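3-methyladenine dna-glycosylase (Archaeoglobus fulgidus, PDB 2JHN) belongs to the helix-hairpin-helix superfamily of DNA glycosylases and carries, beside its helical part, a TATA-box-binding-protein-like domain. Local coordinates at residues 25-30 / 159-164; 19-24 / 136-141; 43-48 / 149-154; 116-121 / 195-200. The protein carries 1 engineered substitution. All blocks are in the same frame, centred on the assembly; numbering follows the deposited sequence. Where two conformers were deposited one is given.

Contact 1 (25-30 / 159-164); sequences PTPDVV and YGFPTQ. With NA (sodium ion), chain F.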
loop_
_atom_site.group_PDB
_atom_site.type_symbol
_atom_site.label_atom_id
_atom_site.label_comp_id
_atom_site.label_asym_id
_atom_site.label_seq_id
_atom_site.Cartn_x
_atom_site.Cartn_y
_atom_site.Cartn_z
ATOM N N PRO A 25 5.273 -7.699 12.092
ATOM C CA PRO A 25 5.819 -7.831 10.725
ATOM C C PRO A 25 4.752 -8.171 9.697
ATOM O O PRO A 25 4.310 -9.322 9.604
ATOM C CB PRO A 25 6.855 -8.964 10.856
ATOM C CG PRO A 25 7.100 -9.082 12.392
ATOM C CD PRO A 25 5.768 -8.780 12.972
ATOM N N THR A 26 4.322 -7.159 8.937
ATOM C CA THR A 26 3.176 -7.330 8.054
ATOM C C THR A 26 3.414 -7.273 6.503
ATOM O O THR A 26 2.443 -7.180 5.778
ATOM C CB THR A 26 2.071 -6.283 8.404
ATOM O OG1 THR A 26 2.652 -4.974 8.400
ATOM C CG2 THR A 26 1.409 -6.538 9.787
ATOM N N PRO A 27 4.661 -7.400 5.991
ATOM C CA PRO A 27 5.953 -7.728 6.607
ATOM C C PRO A 27 6.683 -6.534 7.227
ATOM O O PRO A 27 7.691 -6.743 7.926
ATOM C CB PRO A 27 6.766 -8.271 5.433
ATOM C CG PRO A 27 6.249 -7.450 4.266
ATOM C CD PRO A 27 4.795 -7.253 4.523
ATOM N N ASP A 28 6.200 -5.309 6.969
ATOM C CA ASP A 28 6.921 -4.117 7.421
ATOM C C ASP A 28 6.906 -4.060 8.946
ATOM O O ASP A 28 5.869 -4.338 9.571
ATOM C CB ASP A 28 6.265 -2.826 6.914
ATOM C CG ASP A 28 5.982 -2.861 5.426
ATOM O OD1 ASP A 28 6.598 -2.042 4.726
ATOM O OD2 ASP A 28 5.146 -3.709 4.993
ATOM N N VAL A 29 8.033 -3.637 9.499
ATOM C CA VAL A 29 8.153 -3.294 10.916
ATOM C C VAL A 29 8.640 -1.860 11.049
ATOM O O VAL A 29 9.594 -1.451 10.376
ATOM C CB VAL A 29 9.125 -4.268 11.678
ATOM C CG1 VAL A 29 9.324 -3.828 13.135
ATOM C CG2 VAL A 29 8.568 -5.685 11.686
ATOM N N VAL A 30 7.969 -1.113 11.915
ATOM C CA VAL A 30 8.371 0.247 12.225
ATOM C C VAL A 30 8.583 0.301 13.743
ATOM O O VAL A 30 7.666 0.040 14.527
ATOM C CB VAL A 30 7.321 1.268 11.768
ATOM C CG1 VAL A 30 7.805 2.678 12.100
ATOM C CG2 VAL A 30 7.070 1.132 10.247
ATOM N N TYR A 159 11.694 -8.995 7.758
ATOM C CA TYR A 159 10.692 -9.935 7.250
ATOM C C TYR A 159 10.241 -9.517 5.846
ATOM O O TYR A 159 10.130 -8.318 5.561
ATOM C CB TYR A 159 9.502 -10.005 8.223
ATOM C CG TYR A 159 9.914 -10.279 9.673
ATOM C CD1 TYR A 159 9.924 -11.580 10.194
ATOM C CD2 TYR A 159 10.306 -9.233 10.506
ATOM C CE1 TYR A 159 10.325 -11.823 11.546
ATOM C CE2 TYR A 159 10.697 -9.456 11.831
ATOM C CZ TYR A 159 10.697 -10.745 12.345
ATOM O OH TYR A 159 11.097 -10.906 13.677
ATOM N N GLY A 160 10.010 -10.506 4.975
ATOM C CA GLY A 160 9.494 -10.256 3.612
ATOM C C GLY A 160 8.143 -10.920 3.363
ATOM O O GLY A 160 7.782 -11.892 4.033
ATOM N N PHE A 161 7.367 -10.404 2.400
ATOM C CA PHE A 161 6.143 -11.076 2.016
ATOM C C PHE A 161 6.495 -12.374 1.248
ATOM O O PHE A 161 7.428 -12.377 0.467
ATOM C CB PHE A 161 5.236 -10.181 1.141
ATOM C CG PHE A 161 3.821 -10.683 1.065
ATOM C CD1 PHE A 161 2.926 -10.440 2.112
ATOM C CD2 PHE A 161 3.392 -11.463 -0.027
ATOM C CE1 PHE A 161 1.637 -10.937 2.061
ATOM C CE2 PHE A 161 2.093 -11.972 -0.073
ATOM C CZ PHE A 161 1.216 -11.705 0.959
ATOM N N PRO A 162 5.760 -13.469 1.489
ATOM C CA PRO A 162 6.007 -14.753 0.773
ATOM C C PRO A 162 6.117 -14.594 -0.749
ATOM O O PRO A 162 5.314 -13.858 -1.345
ATOM C CB PRO A 162 4.787 -15.589 1.146
ATOM C CG PRO A 162 4.420 -15.085 2.525
ATOM C CD PRO A 162 4.665 -13.588 2.459
ATOM N N THR A 163 7.114 -15.264 -1.348
ATOM C CA THR A 163 7.289 -15.317 -2.801
ATOM C C THR A 163 6.153 -16.161 -3.374
ATOM O O THR A 163 5.500 -16.889 -2.635
ATOM C CB THR A 163 8.635 -15.980 -3.210
ATOM O OG1 THR A 163 8.681 -17.307 -2.671
ATOM C CG2 THR A 163 9.849 -15.156 -2.716
ATOM N N GLN A 164 5.916 -16.070 -4.688
ATOM C CA GLN A 164 4.902 -16.933 -5.318
ATOM C C GLN A 164 5.211 -18.413 -5.069
ATOM O O GLN A 164 4.320 -19.190 -4.752
ATOM C CB GLN A 164 4.755 -16.628 -6.813
ATOM C CG GLN A 164 4.304 -15.184 -7.082
ATOM C CD GLN A 164 4.200 -14.872 -8.549
ATOM O OE1 GLN A 164 4.644 -13.817 -9.000
ATOM N NE2 GLN A 164 3.592 -15.790 -9.316
HETATM NA NA NA F . 3.915 -3.781 10.613
HETATM O O HOH W 1 10.442 -6.343 8.595
HETATM O O HOH W 2 3.194 -2.127 9.533
#
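Pro25 lays its ring over one face of the phenol ring of Tyr159, a CH-pi contact in which CG lies 3.8 Å from the centroid of the Tyr159 ring and only 17° off its normal. A rigid, compact proline ring suits this place, because it covers an aromatic face without a chain that must be ordered first. Thr26 turns away, and its OG1 binds the sodium ion at 2.8 Å. The peptide bond before Pro27 is cis, which kinks the loop and sets this second proline ring against the backbone of 159-161: Pro27 CB is 3.4 Å from Tyr159 O, and Pro27 CD comes to the edge of the Phe161 ring. Here a loop leading into the edge strand of the TATA-box-binding-protein-like sheet meets the chain leaving the 150-153/156-159 hairpin of the glycosylase part. One water joins the two backbones, donating to Pro27 O (2.9 Å) and accepting from Tyr159 N (3.0 Å). Asp28 gives its carbonyl O to the sodium ion at 2.3 Å, while its carboxylate OD1 accepts from Tyr79 and Trp35. At Val29, where the strand begins, CG2 reaches Tyr159 CD2 at 4.1 Å.

Contact 2 (19-24 / 136-141); sequences FVLPEL and AEKLAA. With NA (sodium ion), chain F.
Leu21 and Leu24 on an irregular loop face Glu137 and Ala141, which lie one turn apart on a helix. The CA atoms of Leu21 and Glu137 are 7.3 Å apart, and those of Leu24 and Ala141 close to 6.7 Å, so the loop keeps company with the helix over that whole turn. Between its two leucines the loop turns tightly, with a weak bond from Leu24 N to Leu21 O. Both residues also give main-chain oxygens to the sodium ion, Leu21 O at 2.5 Å and Leu24 O at 2.2 Å, and this shared ligation ties down the turn that presents their side chains.

The branched ends of the leucines do the touching. Leu21 crosses Lys138 at about a right angle, its CD1 resting 3.8 Å from Lys138 CG; the long lysine offers methylenes here while its extended chain carries the ammonium group onward. Leu24 holds CG anti to the backbone N (chi1 -161°), which brings CD2 to 3.5 Å from Ala141 CB, tighter than usual for two carbons; the small alanine lets the loop come this near. Glu137 bends at chi2 (-76°), and its OE2 accepts from two waters, one at 2.8 Å that is held by Val20 N and one at 3.0 Å held by Leu21 N. A carboxylate thus serves two loop amides through water. Thr26 and Asp28 complete the protein ligands of a site typical of sodium, built largely from main-chain carbonyls, where the TATA-box-binding-protein-like domain meets helix 133-147 of the HhH-GPD part.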
loop_
_atom_site.group_PDB
_atom_site.type_symbol
_atom_site.label_atom_id
_atom_site.label_comp_id
_atom_site.label_asym_id
_atom_site.label_seq_id
_atom_site.Cartn_x
_atom_site.Cartn_y
_atom_site.Cartn_z
ATOM N N PHE A 19 0.899 3.092 8.470
ATOM C CA PHE A 19 0.954 1.690 8.858
ATOM C C PHE A 19 0.027 1.429 10.043
ATOM O O PHE A 19 0.066 2.132 11.055
ATOM C CB PHE A 19 2.389 1.263 9.193
ATOM C CG PHE A 19 3.323 1.272 7.998
ATOM C CD1 PHE A 19 3.225 0.274 7.010
ATOM C CD2 PHE A 19 4.271 2.259 7.849
ATOM C CE1 PHE A 19 4.082 0.262 5.906
ATOM C CE2 PHE A 19 5.143 2.266 6.723
ATOM C CZ PHE A 19 5.044 1.262 5.763
ATOM N N VAL A 20 -0.797 0.401 9.911
ATOM C CA VAL A 20 -1.879 0.177 10.856
ATOM C C VAL A 20 -1.409 -0.594 12.103
ATOM O O VAL A 20 -1.848 -0.313 13.221
ATOM C CB VAL A 20 -3.098 -0.417 10.090
ATOM C CG1 VAL A 20 -3.648 -1.689 10.725
ATOM C CG2 VAL A 20 -4.152 0.673 9.863
ATOM N N LEU A 21 -0.482 -1.523 11.906
ATOM C CA LEU A 21 0.092 -2.308 13.000
ATOM C C LEU A 21 1.614 -2.317 12.869
ATOM O O LEU A 21 2.201 -3.320 12.449
ATOM C CB LEU A 21 -0.450 -3.742 12.970
ATOM C CG LEU A 21 -1.887 -3.960 13.432
ATOM C CD1 LEU A 21 -2.363 -5.310 12.926
ATOM C CD2 LEU A 21 -1.982 -3.880 14.953
ATOM N N PRO A 22 2.259 -1.190 13.236
ATOM C CA PRO A 22 3.674 -0.960 12.943
ATOM C C PRO A 22 4.625 -1.998 13.567
ATOM O O PRO A 22 5.615 -2.368 12.940
ATOM C CB PRO A 22 3.926 0.457 13.488
ATOM C CG PRO A 22 2.864 0.691 14.480
ATOM C CD PRO A 22 1.662 -0.061 13.979
ATOM N N GLU A 23 4.306 -2.478 14.768
ATOM C CA GLU A 23 5.180 -3.400 15.504
ATOM C C GLU A 23 5.218 -4.816 14.903
ATOM O O GLU A 23 6.242 -5.511 14.930
ATOM C CB GLU A 23 4.786 -3.431 16.996
ATOM C CG GLU A 23 3.314 -3.822 17.309
ATOM C CD GLU A 23 2.257 -2.797 16.849
ATOM O OE1 GLU A 23 2.540 -1.580 16.829
ATOM O OE2 GLU A 23 1.133 -3.214 16.516
ATOM N N LEU A 24 4.087 -5.234 14.367
ATOM C CA LEU A 24 3.926 -6.563 13.837
ATOM C C LEU A 24 4.486 -6.646 12.413
ATOM O O LEU A 24 4.243 -5.744 11.622
ATOM C CB LEU A 24 2.443 -6.865 13.841
ATOM C CG LEU A 24 1.980 -8.314 13.762
ATOM C CD1 LEU A 24 2.354 -9.066 15.044
ATOM C CD2 LEU A 24 0.481 -8.278 13.561
ATOM N N ALA A 136 -7.198 -7.970 8.457
ATOM C CA ALA A 136 -6.450 -8.354 7.252
ATOM C C ALA A 136 -4.948 -8.326 7.498
ATOM O O ALA A 136 -4.235 -9.230 7.086
ATOM C CB ALA A 136 -6.806 -7.439 6.076
ATOM N N GLU A 137 -4.476 -7.276 8.163
ATOM C CA GLU A 137 -3.057 -7.122 8.473
ATOM C C GLU A 137 -2.525 -8.189 9.453
ATOM O O GLU A 137 -1.383 -8.640 9.338
ATOM C CB GLU A 137 -2.793 -5.707 8.981
ATOM C CG GLU A 137 -3.001 -4.632 7.894
ATOM C CD GLU A 137 -1.853 -4.585 6.889
ATOM O OE1 GLU A 137 -1.887 -5.362 5.902
ATOM O OE2 GLU A 137 -0.920 -3.763 7.090
ATOM N N LYS A 138 -3.357 -8.586 10.419
ATOM C CA LYS A 138 -2.986 -9.692 11.312
ATOM C C LYS A 138 -2.860 -10.998 10.541
ATOM O O LYS A 138 -1.956 -11.789 10.811
ATOM C CB LYS A 138 -3.995 -9.842 12.461
ATOM C CG LYS A 138 -3.897 -8.719 13.461
ATOM C CD LYS A 138 -4.864 -8.920 14.613
ATOM C CE LYS A 138 -4.856 -7.687 15.493
ATOM N NZ LYS A 138 -5.432 -7.992 16.834
ATOM N N LEU A 139 -3.755 -11.216 9.574
ATOM C CA LEU A 139 -3.672 -12.384 8.700
ATOM C C LEU A 139 -2.384 -12.345 7.874
ATOM O O LEU A 139 -1.684 -13.358 7.767
ATOM C CB LEU A 139 -4.904 -12.504 7.808
ATOM C CG LEU A 139 -6.115 -13.130 8.501
ATOM C CD1 LEU A 139 -7.399 -12.915 7.721
ATOM C CD2 LEU A 139 -5.877 -14.632 8.727
ATOM N N ALA A 140 -2.050 -11.163 7.325
ATOM C CA ALA A 140 -0.789 -10.983 6.599
ATOM C C ALA A 140 0.417 -11.358 7.470
ATOM O O ALA A 140 1.333 -12.043 7.000
ATOM C CB ALA A 140 -0.638 -9.530 6.098
ATOM N N ALA A 141 0.415 -10.878 8.716
ATOM C CA ALA A 141 1.495 -11.181 9.659
ATOM C C ALA A 141 1.643 -12.695 9.930
ATOM O O ALA A 141 2.759 -13.188 10.032
ATOM C CB ALA A 141 1.339 -10.385 10.939
HETATM NA NA NA F . 3.915 -3.781 10.613
HETATM O O HOH W 3 -0.623 -0.998 7.228
HETATM O O HOH W 4 0.467 -2.603 9.525
HETATM O O HOH W 2 3.194 -2.127 9.533
#

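Contact 3 (43-48 / 149-154); sequences GRAVAV and DEVEWN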
loop_
_atom_site.group_PDB
_atom_site.type_symbol
_atom_site.label_atom_id
_atom_site.label_comp_id
_atom_site.label_asym_id
_atom_site.label_seq_id
_atom_site.Cartn_x
_atom_site.Cartn_y
_atom_site.Cartn_z
ATOM N N GLY A 43 16.541 -12.628 -6.942
ATOM C CA GLY A 43 16.354 -13.987 -6.454
ATOM C C GLY A 43 16.881 -14.261 -5.064
ATOM O O GLY A 43 16.969 -15.422 -4.642
ATOM N N ARG A 44 17.230 -13.203 -4.339
ATOM C CA ARG A 44 17.678 -13.349 -2.961
ATOM C C ARG A 44 17.092 -12.230 -2.066
ATOM O O ARG A 44 16.892 -11.108 -2.523
ATOM C CB ARG A 44 19.217 -13.450 -2.901
ATOM C CG ARG A 44 19.992 -12.219 -3.369
ATOM C CD ARG A 44 20.615 -11.569 -2.151
ATOM N NE ARG A 44 21.623 -10.518 -2.365
ATOM C CZ ARG A 44 21.655 -9.594 -3.329
ATOM N NH1 ARG A 44 20.729 -9.526 -4.277
ATOM N NH2 ARG A 44 22.644 -8.717 -3.325
ATOM N N ALA A 45 16.788 -12.564 -0.812
ATOM C CA ALA A 45 16.243 -11.583 0.129
ATOM C C ALA A 45 17.352 -10.784 0.794
ATOM O O ALA A 45 18.315 -11.345 1.320
ATOM C CB ALA A 45 15.393 -12.259 1.174
ATOM N N VAL A 46 17.200 -9.465 0.750
ATOM C CA VAL A 46 18.106 -8.530 1.401
ATOM C C VAL A 46 17.380 -7.724 2.483
ATOM O O VAL A 46 16.145 -7.541 2.427
ATOM C CB VAL A 46 18.823 -7.584 0.382
ATOM C CG1 VAL A 46 19.718 -8.393 -0.549
ATOM C CG2 VAL A 46 17.824 -6.748 -0.425
ATOM N N ALA A 47 18.150 -7.269 3.464
ATOM C CA ALA A 47 17.653 -6.408 4.531
ATOM C C ALA A 47 17.726 -4.952 4.053
ATOM O O ALA A 47 18.740 -4.519 3.483
ATOM C CB ALA A 47 18.486 -6.597 5.802
ATOM N N VAL A 48 16.634 -4.212 4.241
ATOM C CA VAL A 48 16.618 -2.769 3.969
ATOM C C VAL A 48 15.954 -2.081 5.156
ATOM O O VAL A 48 14.952 -2.569 5.671
ATOM C CB VAL A 48 15.866 -2.398 2.663
ATOM C CG1 VAL A 48 15.891 -0.873 2.436
ATOM C CG2 VAL A 48 16.505 -3.080 1.447
ATOM N N ASP A 149 10.116 -14.654 3.775
ATOM C CA ASP A 149 11.558 -14.633 3.972
ATOM C C ASP A 149 11.912 -13.965 5.295
ATOM O O ASP A 149 11.189 -13.099 5.778
ATOM C CB ASP A 149 12.248 -13.905 2.823
ATOM C CG ASP A 149 12.383 -14.770 1.590
ATOM O OD1 ASP A 149 13.014 -15.860 1.676
ATOM O OD2 ASP A 149 11.866 -14.357 0.528
ATOM N N GLU A 150 13.037 -14.385 5.870
ATOM C CA GLU A 150 13.575 -13.795 7.089
ATOM C C GLU A 150 15.066 -13.564 6.871
ATOM O O GLU A 150 15.782 -14.471 6.416
ATOM C CB GLU A 150 13.328 -14.728 8.276
ATOM C CG GLU A 150 13.200 -14.040 9.635
ATOM C CD GLU A 150 12.860 -15.015 10.770
ATOM O OE1 GLU A 150 12.184 -16.047 10.504
ATOM O OE2 GLU A 150 13.264 -14.744 11.930
ATOM N N VAL A 151 15.515 -12.341 7.139
ATOM C CA VAL A 151 16.920 -11.985 7.038
ATOM C C VAL A 151 17.357 -11.438 8.391
ATOM O O VAL A 151 16.711 -10.556 8.966
ATOM C CB VAL A 151 17.203 -10.937 5.905
ATOM C CG1 VAL A 151 18.652 -10.491 5.918
ATOM C CG2 VAL A 151 16.866 -11.497 4.536
ATOM N N GLU A 152 18.446 -11.991 8.914
ATOM C CA GLU A 152 19.080 -11.439 10.094
ATOM C C GLU A 152 20.308 -10.658 9.631
ATOM O O GLU A 152 21.150 -11.178 8.882
ATOM C CB GLU A 152 19.446 -12.553 11.088
ATOM C CG GLU A 152 19.392 -12.114 12.543
ATOM C CD GLU A 152 19.007 -13.245 13.494
ATOM O OE1 GLU A 152 19.190 -14.436 13.136
ATOM O OE2 GLU A 152 18.515 -12.941 14.606
ATOM N N TRP A 153 20.369 -9.391 10.038
ATOM C CA TRP A 153 21.447 -8.476 9.653
ATOM C C TRP A 153 21.568 -7.419 10.736
ATOM O O TRP A 153 20.553 -6.977 11.300
ATOM C CB TRP A 153 21.188 -7.829 8.291
ATOM C CG TRP A 153 22.288 -6.895 7.862
ATOM C CD1 TRP A 153 23.558 -7.241 7.468
ATOM C CD2 TRP A 153 22.230 -5.459 7.816
ATOM N NE1 TRP A 153 24.282 -6.108 7.168
ATOM C CE2 TRP A 153 23.491 -5.004 7.366
ATOM C CE3 TRP A 153 21.224 -4.515 8.090
ATOM C CZ2 TRP A 153 23.783 -3.643 7.198
ATOM C CZ3 TRP A 153 21.513 -3.164 7.922
ATOM C CH2 TRP A 153 22.782 -2.739 7.479
ATOM N N ASN A 154 22.811 -7.024 11.034
ATOM C CA ASN A 154 23.137 -6.392 12.318
ATOM C C ASN A 154 22.555 -7.289 13.409
ATOM O O ASN A 154 22.731 -8.519 13.367
ATOM C CB ASN A 154 22.628 -4.946 12.409
ATOM C CG ASN A 154 23.502 -3.960 11.621
ATOM O OD1 ASN A 154 23.982 -4.266 10.524
ATOM N ND2 ASN A 154 23.703 -2.765 12.183
#
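Asp149 sets its CB 3.9 Å from Ala45 CB, the first step of a packing in which strand 150-153 passes over strand 44-48. The aspartate ends the loop from helix 133-147, and its backbone pairs with Gly160 across the hairpin. Glu150 points away, as befits a charged residue on the outer side of the strand. Val151 comes next and fills the middle of the contact. With CG1 anti to the backbone N (chi1 175°), its two methyls lie along one face of strand 44-48: CG2 lies 3.7 Å from Ala45 CB and 3.5 Å from Ala45 O, while CG1 meets Ala47 CB at 3.9 Å. The small hairpin 150-153/156-159 of the glycosylase part is therefore stacked on the antiparallel sheet of the TATA-box-binding-protein-like domain, with side chains rather than backbone bonds between the two strands. Their axes approach to 6.9 Å at an angle of 48°, a separation that small residues such as Ala45 and Ala47 suit well, since a methyl fills the gap without pushing the strands apart. Glu152 again faces outward. Trp153 returns to the interface, its CG anti to the backbone N (chi1 -179°). Its CB touches Ala47 CB at 3.9 Å, and the six-membered part of the indole follows, with CE3 at 4.1 Å from the same methyl; Asn63 and Glu61 of the sheet domain also touch the Trp153 side chain.

Contact 4 (116-121 / 195-200); sequences MSVFEG and ENLEEL
Val118 CG1 sits between two leucines, 3.9 Å from Leu197 CG and 4.0 Å from Leu200 CD2. The motif is a capped helix start, the first turn of helix 118-127 set against a short 3-10 segment in the helical HhH-GPD part of the glycosylase. Leu197 and Leu200 are three apart, about one 3-10 turn, so both can face the same valine, and a beta-branched side chain is compact enough to fit between them. Beside it, Leu197 CD2 meets the Phe119 ring at its edge, 3.9 Å from Phe119 CD1, and helices 164-177 and 182-192 add further cover to this aromatic ring.

Farther out the contact turns polar. Glu198 bends at chi2 (65°), which brings its carboxylate back over the helix start, where the first amides lack partners from a preceding turn. Val118 N donates to Glu198 OE1 at 2.9 Å, nearly straight at 169°, meeting it on the syn side but 26° out of the carboxylate plane. The same OE1 receives a water at 2.7 Å, and this water in turn accepts from Phe119 N. A negative charge here would probably interact well with the helix dipole. Ser117 is the N-cap, a role its short hydroxyl suits: its OG accepts from Glu120 N at 3.1 Å. Glu120, its chain extended, reaches back toward the start of the segment, and its OE1 takes the N-H of Met116 at 2.9 Å from above the carboxylate plane.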
loop_
_atom_site.group_PDB
_atom_site.type_symbol
_atom_site.label_atom_id
_atom_site.label_comp_id
_atom_site.label_asym_id
_atom_site.label_seq_id
_atom_site.Cartn_x
_atom_site.Cartn_y
_atom_site.Cartn_z
ATOM N N MET A 116 5.346 -4.106 -2.039
ATOM C CA MET A 116 6.625 -4.012 -2.750
ATOM C C MET A 116 6.742 -5.003 -3.925
ATOM O O MET A 116 7.834 -5.210 -4.477
ATOM C CB MET A 116 7.798 -4.160 -1.778
ATOM C CG MET A 116 7.741 -3.185 -0.590
ATOM S SD MET A 116 9.350 -2.458 -0.181
ATOM C CE MET A 116 9.707 -1.690 -1.760
ATOM N N SER A 117 5.613 -5.617 -4.285
ATOM C CA SER A 117 5.491 -6.395 -5.529
ATOM C C SER A 117 4.015 -6.480 -5.896
ATOM O O SER A 117 3.143 -6.363 -5.023
ATOM C CB SER A 117 6.064 -7.829 -5.397
ATOM O OG SER A 117 5.260 -8.681 -4.560
ATOM N N VAL A 118 3.744 -6.734 -7.182
ATOM C CA VAL A 118 2.368 -6.932 -7.652
ATOM C C VAL A 118 1.711 -8.119 -6.942
ATOM O O VAL A 118 0.541 -8.054 -6.525
ATOM C CB VAL A 118 2.351 -7.160 -9.192
ATOM C CG1 VAL A 118 0.939 -7.589 -9.687
ATOM C CG2 VAL A 118 2.826 -5.896 -9.896
ATOM N N PHE A 119 2.447 -9.230 -6.858
ATOM C CA PHE A 119 1.960 -10.392 -6.134
ATOM C C PHE A 119 1.509 -10.065 -4.706
ATOM O O PHE A 119 0.406 -10.428 -4.309
ATOM C CB PHE A 119 2.992 -11.541 -6.074
ATOM C CG PHE A 119 2.464 -12.744 -5.371
ATOM C CD1 PHE A 119 1.336 -13.405 -5.870
ATOM C CD2 PHE A 119 3.063 -13.214 -4.213
ATOM C CE1 PHE A 119 0.823 -14.520 -5.241
ATOM C CE2 PHE A 119 2.545 -14.376 -3.546
ATOM C CZ PHE A 119 1.438 -15.017 -4.060
ATOM N N GLU A 120 2.346 -9.349 -3.955
ATOM C CA GLU A 120 1.979 -8.963 -2.593
ATOM C C GLU A 120 0.701 -8.107 -2.582
ATOM O O GLU A 120 -0.188 -8.322 -1.751
ATOM C CB GLU A 120 3.150 -8.260 -1.906
ATOM C CG GLU A 120 2.811 -7.675 -0.521
ATOM C CD GLU A 120 3.919 -6.798 0.054
ATOM O OE1 GLU A 120 4.971 -6.612 -0.597
ATOM O OE2 GLU A 120 3.700 -6.283 1.194
ATOM N N GLY A 121 0.626 -7.131 -3.488
ATOM C CA GLY A 121 -0.556 -6.249 -3.588
ATOM C C GLY A 121 -1.840 -7.012 -3.877
ATOM O O GLY A 121 -2.862 -6.773 -3.229
ATOM N N GLU A 195 2.809 -16.393 -14.264
ATOM C CA GLU A 195 4.163 -15.970 -14.598
ATOM C C GLU A 195 4.176 -14.493 -14.956
ATOM O O GLU A 195 3.145 -13.945 -15.359
ATOM C CB GLU A 195 4.690 -16.779 -15.791
ATOM C CG GLU A 195 5.052 -18.198 -15.429
ATOM C CD GLU A 195 6.484 -18.318 -14.972
ATOM O OE1 GLU A 195 7.158 -17.273 -14.788
ATOM O OE2 GLU A 195 6.946 -19.463 -14.803
ATOM N N ASN A 196 5.347 -13.868 -14.811
ATOM C CA ASN A 196 5.591 -12.481 -15.229
ATOM C C ASN A 196 4.652 -11.461 -14.574
ATOM O O ASN A 196 4.326 -10.420 -15.141
ATOM C CB ASN A 196 5.566 -12.360 -16.765
ATOM C CG ASN A 196 6.555 -13.328 -17.438
ATOM O OD1 ASN A 196 7.740 -13.337 -17.112
ATOM N ND2 ASN A 196 6.064 -14.130 -18.376
ATOM N N LEU A 197 4.184 -11.793 -13.379
ATOM C CA LEU A 197 3.180 -10.964 -12.724
ATOM C C LEU A 197 3.654 -9.524 -12.424
ATOM O O LEU A 197 2.873 -8.567 -12.529
ATOM C CB LEU A 197 2.655 -11.722 -11.482
ATOM C CG LEU A 197 1.378 -11.349 -10.766
ATOM C CD1 LEU A 197 0.157 -11.305 -11.700
ATOM C CD2 LEU A 197 1.193 -12.361 -9.646
ATOM N N GLU A 198 4.946 -9.333 -12.132
ATOM C CA GLU A 198 5.416 -7.969 -11.868
ATOM C C GLU A 198 5.198 -7.046 -13.085
ATOM O O GLU A 198 5.080 -5.835 -12.944
ATOM C CB GLU A 198 6.886 -7.961 -11.425
ATOM C CG GLU A 198 7.361 -6.614 -10.825
ATOM C CD GLU A 198 6.675 -6.227 -9.493
ATOM O OE1 GLU A 198 6.073 -7.105 -8.816
ATOM O OE2 GLU A 198 6.775 -5.016 -9.139
ATOM N N GLU A 199 5.133 -7.627 -14.288
ATOM C CA GLU A 199 4.892 -6.813 -15.494
ATOM C C GLU A 199 3.532 -6.107 -15.525
ATOM O O GLU A 199 3.342 -5.144 -16.275
ATOM C CB GLU A 199 5.094 -7.638 -16.782
ATOM C CG GLU A 199 6.517 -8.174 -16.931
ATOM C CD GLU A 199 6.691 -9.088 -18.150
ATOM O OE1 GLU A 199 5.689 -9.369 -18.838
ATOM O OE2 GLU A 199 7.825 -9.560 -18.379
ATOM N N LEU A 200 2.592 -6.566 -14.688
ATOM C CA LEU A 200 1.246 -5.986 -14.652
ATOM C C LEU A 200 1.294 -4.490 -14.358
ATOM O O LEU A 200 0.432 -3.742 -14.815
ATOM C CB LEU A 200 0.370 -6.721 -13.617
ATOM C CG LEU A 200 -1.147 -6.534 -13.706
ATOM C CD1 LEU A 200 -1.721 -7.088 -15.027
ATOM C CD2 LEU A 200 -1.827 -7.184 -12.480
HETATM O O HOH W 5 4.946 -9.541 -8.380
#

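Contacts 1, 2 and 3 all join the TATA-box-binding-protein-like domain to the HhH-GPD part, whereas contact 4 ties the start of helix 118-127 to a segment far later in the chain. Contacts 1 and 2, with centres about 10 Å apart, share the sodium ion and a water. Contacts 1 and 3, about 11 Å apart, meet through the hairpin 150-153/156-159. Contact 4 lies about 15 Å from contact 1 and touches it through Phe119 and Glu120. Along the chain the first segments run 19-24, 25-30, 43-48, 116-121 and the second 136-141, 149-154, 159-164, 195-200; contacts 1 to 3 thus fasten the N-terminal domain to the later part at three places.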